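PDB 6SRN: TetR family transcriptional regulator from Streptomyces coelicolor, which probably binds cis-regulatory DNA as a dimeric transcription factor and holds a furan-carboxylic acid hormone in a ligand pocket, linking signalling to antibiotic production. Local coordinates for residues A50-V55 with P71-L76. Sequence-based numbering, arbitrary orientation.
Sequences ASVKDV and PSKESL
K73 donates from NZ to the backbone carbonyl O of A50 across 2.8 Å, tying the first turn of helix 73-86 to the loop that leads into helix 52-59. The latter is the first helix of the predicted helix-turn-helix motif in this TetR-type DNA-binding domain, and helix 73-86 follows the motif toward the ligand-binding part of the chain. The ammonium nitrogen approaches A50 O somewhat off the line of the C=O bond and tilted from the carbonyl plane. It gets there because the lysine is stretched out along its whole length, with CG turned away from the backbone N (chi1 -172°), so that CE also lies close to A50 O.

At the root of the same lysine, V52 CG2 rests against K73 CA and CB, both at 3.9 Å, where the two segments come closest through their CA atoms. This methyl stands beside the V52 backbone N, which places it against the start of the other helix. One turn further along, the branches of V55 and L76 meet tip to tip, CG2 to CD2 at 4.1 Å.

Other parts of the domain close around these apolar groups: A50 packs on I41 and F42 of helix 31-49, L76 on A38 and F70, and V52 on V66 and Y67 of helix 63-69. Y47 adds a cation-pi partner to K73, while R45 forms a salt bridge with D54.

Both helices begin with a serine N-cap. S51 OG accepts from D54 N at 3.1 Å, in a rather bent bond (144°), whereas the matching bond from S75 N to S72 OG is straighter, at 166°. S72 O takes two donors, the backbone N of L76 and the hydroxyl of S75, whose OG lies 2.9 Å from S72 O.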
ATOM      1  N   ALA A  50       5.709  21.078  -3.370  1.00 13.31           N
ATOM      2  CA  ALA A  50       6.251  21.777  -2.225  1.00 12.43           C
ATOM      3  C   ALA A  50       7.467  22.596  -2.689  1.00 12.30           C
ATOM      4  O   ALA A  50       8.141  22.220  -3.636  1.00 12.27           O
ATOM      5  CB  ALA A  50       6.689  20.771  -1.171  1.00 12.94           C
ATOM      6  N   SER A  51       7.746  23.686  -2.008  1.00 12.43           N
ATOM      7  CA  SER A  51       9.021  24.407  -2.227  1.00 12.66           C
ATOM      8  C   SER A  51       9.575  24.875  -0.896  1.00 13.08           C
ATOM      9  O   SER A  51       8.806  25.154   0.045  1.00 13.43           O
ATOM     10  CB  SER A  51       8.852  25.616  -3.173  1.00 14.02           C
ATOM     11  OG  SER A  51       8.042  26.630  -2.580  1.00 14.44           O
ATOM     12  N   VAL A  52      10.890  25.048  -0.838  1.00 13.73           N
ATOM     13  CA  VAL A  52      11.515  25.635   0.339  1.00 13.81           C
ATOM     14  C   VAL A  52      11.024  27.068   0.547  1.00 14.73           C
ATOM     15  O   VAL A  52      10.779  27.482   1.684  1.00 13.38           O
ATOM     16  CB  VAL A  52      13.047  25.561   0.296  1.00 15.07           C
ATOM     17  CG1 VAL A  52      13.651  26.228   1.512  1.00 15.72           C
ATOM     18  CG2 VAL A  52      13.492  24.104   0.270  1.00 14.34           C
ATOM     19  N   LYS A  53      10.794  27.779  -0.539  1.00 15.29           N
ATOM     20  CA  LYS A  53      10.240  29.129  -0.427  1.00 16.78           C
ATOM     21  C   LYS A  53       8.937  29.120   0.361  1.00 15.90           C
ATOM     22  O   LYS A  53       8.712  29.966   1.224  1.00 16.30           O
ATOM     23  CB  LYS A  53      10.011  29.732  -1.811  1.00 19.56           C
ATOM     24  CG  LYS A  53       9.332  31.088  -1.804  1.00 22.54           C
ATOM     25  CD  LYS A  53       9.055  31.597  -3.208  1.00 25.28           C
ATOM     26  CE  LYS A  53       8.117  32.788  -3.158  1.00 27.57           C
ATOM     27  NZ  LYS A  53       7.954  33.448  -4.485  1.00 30.10           N
ATOM     28  N   ASP A  54       8.080  28.143   0.096  1.00 14.46           N
ATOM     29  CA  ASP A  54       6.771  28.133   0.721  1.00 13.86           C
ATOM     30  C   ASP A  54       6.862  27.676   2.175  1.00 12.55           C
ATOM     31  O   ASP A  54       6.129  28.182   3.007  1.00 13.48           O
ATOM     32  CB  ASP A  54       5.806  27.292  -0.087  1.00 15.13           C
ATOM     33  CG  ASP A  54       5.291  28.022  -1.325  1.00 15.96           C
ATOM     34  OD1 ASP A  54       5.507  29.255  -1.481  1.00 18.16           O
ATOM     35  OD2 ASP A  54       4.698  27.337  -2.157  1.00 16.08           O
ATOM     36  N   VAL A  55       7.771  26.747   2.465  1.00 12.14           N
ATOM     37  CA  VAL A  55       8.058  26.348   3.839  1.00 11.36           C
ATOM     38  C   VAL A  55       8.576  27.528   4.678  1.00 12.40           C
ATOM     39  O   VAL A  55       8.097  27.772   5.784  1.00 12.36           O
ATOM     40  CB  VAL A  55       9.052  25.170   3.870  1.00 10.67           C
ATOM     41  CG1 VAL A  55       9.445  24.860   5.313  1.00 11.26           C
ATOM     42  CG2 VAL A  55       8.445  23.931   3.180  1.00 11.05           C
ATOM     43  N   PRO A  71      19.770  21.980   4.061  1.00 12.12           N
ATOM     44  CA  PRO A  71      20.386  22.667   2.916  1.00 12.78           C
ATOM     45  C   PRO A  71      19.704  22.514   1.560  1.00 10.83           C
ATOM     46  O   PRO A  71      20.060  23.222   0.629  1.00 11.20           O
ATOM     47  CB  PRO A  71      21.817  22.088   2.872  1.00 13.56           C
ATOM     48  CG  PRO A  71      21.810  20.896   3.723  1.00 13.71           C
ATOM     49  CD  PRO A  71      20.692  21.026   4.719  1.00 12.79           C
ATOM     50  N   SER A  72      18.755  21.613   1.418  1.00 10.01           N
ATOM     51  CA  SER A  72      18.013  21.464   0.197  1.00 10.12           C
ATOM     52  C   SER A  72      16.643  20.913   0.493  1.00  9.69           C
ATOM     53  O   SER A  72      16.378  20.359   1.553  1.00 10.22           O
ATOM     54  CB  SER A  72      18.736  20.486  -0.716  1.00 10.62           C
ATOM     55  OG  SER A  72      18.796  19.215  -0.029  1.00 12.48           O
ATOM     56  N   LYS A  73      15.781  21.006  -0.501  1.00 10.09           N
ATOM     57  CA  LYS A  73      14.475  20.374  -0.422  1.00 10.12           C
ATOM     58  C   LYS A  73      14.578  18.869  -0.192  1.00  9.47           C
ATOM     59  O   LYS A  73      13.811  18.284   0.556  1.00  9.42           O
ATOM     60  CB  LYS A  73      13.722  20.690  -1.689  1.00 11.59           C
ATOM     61  CG  LYS A  73      12.303  20.282  -1.704  1.00 12.37           C
ATOM     62  CD  LYS A  73      11.802  20.647  -3.094  1.00 13.65           C
ATOM     63  CE  LYS A  73      10.521  20.009  -3.392  1.00 14.38           C
ATOM     64  NZ  LYS A  73      10.046  20.462  -4.725  1.00 12.93           N
ATOM     65  N   GLU A  74      15.602  18.247  -0.778  1.00  9.41           N
ATOM     66  CA  GLU A  74      15.828  16.837  -0.587  1.00  9.84           C
ATOM     67  C   GLU A  74      16.098  16.469   0.865  1.00  9.31           C
ATOM     68  O   GLU A  74      15.508  15.548   1.410  1.00  8.21           O
ATOM     69  CB  GLU A  74      17.028  16.392  -1.436  1.00 10.75           C
ATOM     70  CG  GLU A  74      16.816  16.426  -2.932  1.00 12.05           C
ATOM     71  CD  GLU A  74      17.097  17.766  -3.684  1.00 13.72           C
ATOM     72  OE1 GLU A  74      17.063  18.867  -3.108  1.00 15.13           O
ATOM     73  OE2 GLU A  74      17.304  17.709  -4.920  1.00 17.52           O
ATOM     74  N   SER A  75      17.008  17.215   1.504  1.00  9.56           N
ATOM     75  CA  SER A  75      17.368  16.960   2.900  1.00 10.63           C
ATOM     76  C   SER A  75      16.171  17.253   3.800  1.00  9.83           C
ATOM     77  O   SER A  75      15.994  16.627   4.824  1.00  8.68           O
ATOM     78  CB  SER A  75      18.617  17.778   3.274  1.00 12.36           C
ATOM     79  OG  SER A  75      18.315  19.132   3.307  1.00 14.38           O
ATOM     80  N   LEU A  76      15.316  18.182   3.425  1.00  9.38           N
ATOM     81  CA  LEU A  76      14.108  18.457   4.198  1.00  9.76           C
ATOM     82  C   LEU A  76      13.132  17.280   4.126  1.00  9.01           C
ATOM     83  O   LEU A  76      12.644  16.813   5.142  1.00  8.35           O
ATOM     84  CB  LEU A  76      13.497  19.774   3.664  1.00 10.86           C
ATOM     85  CG  LEU A  76      12.255  20.311   4.358  1.00 11.94           C
ATOM     86  CD1 LEU A  76      12.445  20.616   5.836  1.00 12.77           C
ATOM     87  CD2 LEU A  76      11.772  21.561   3.617  1.00 12.24           C
TER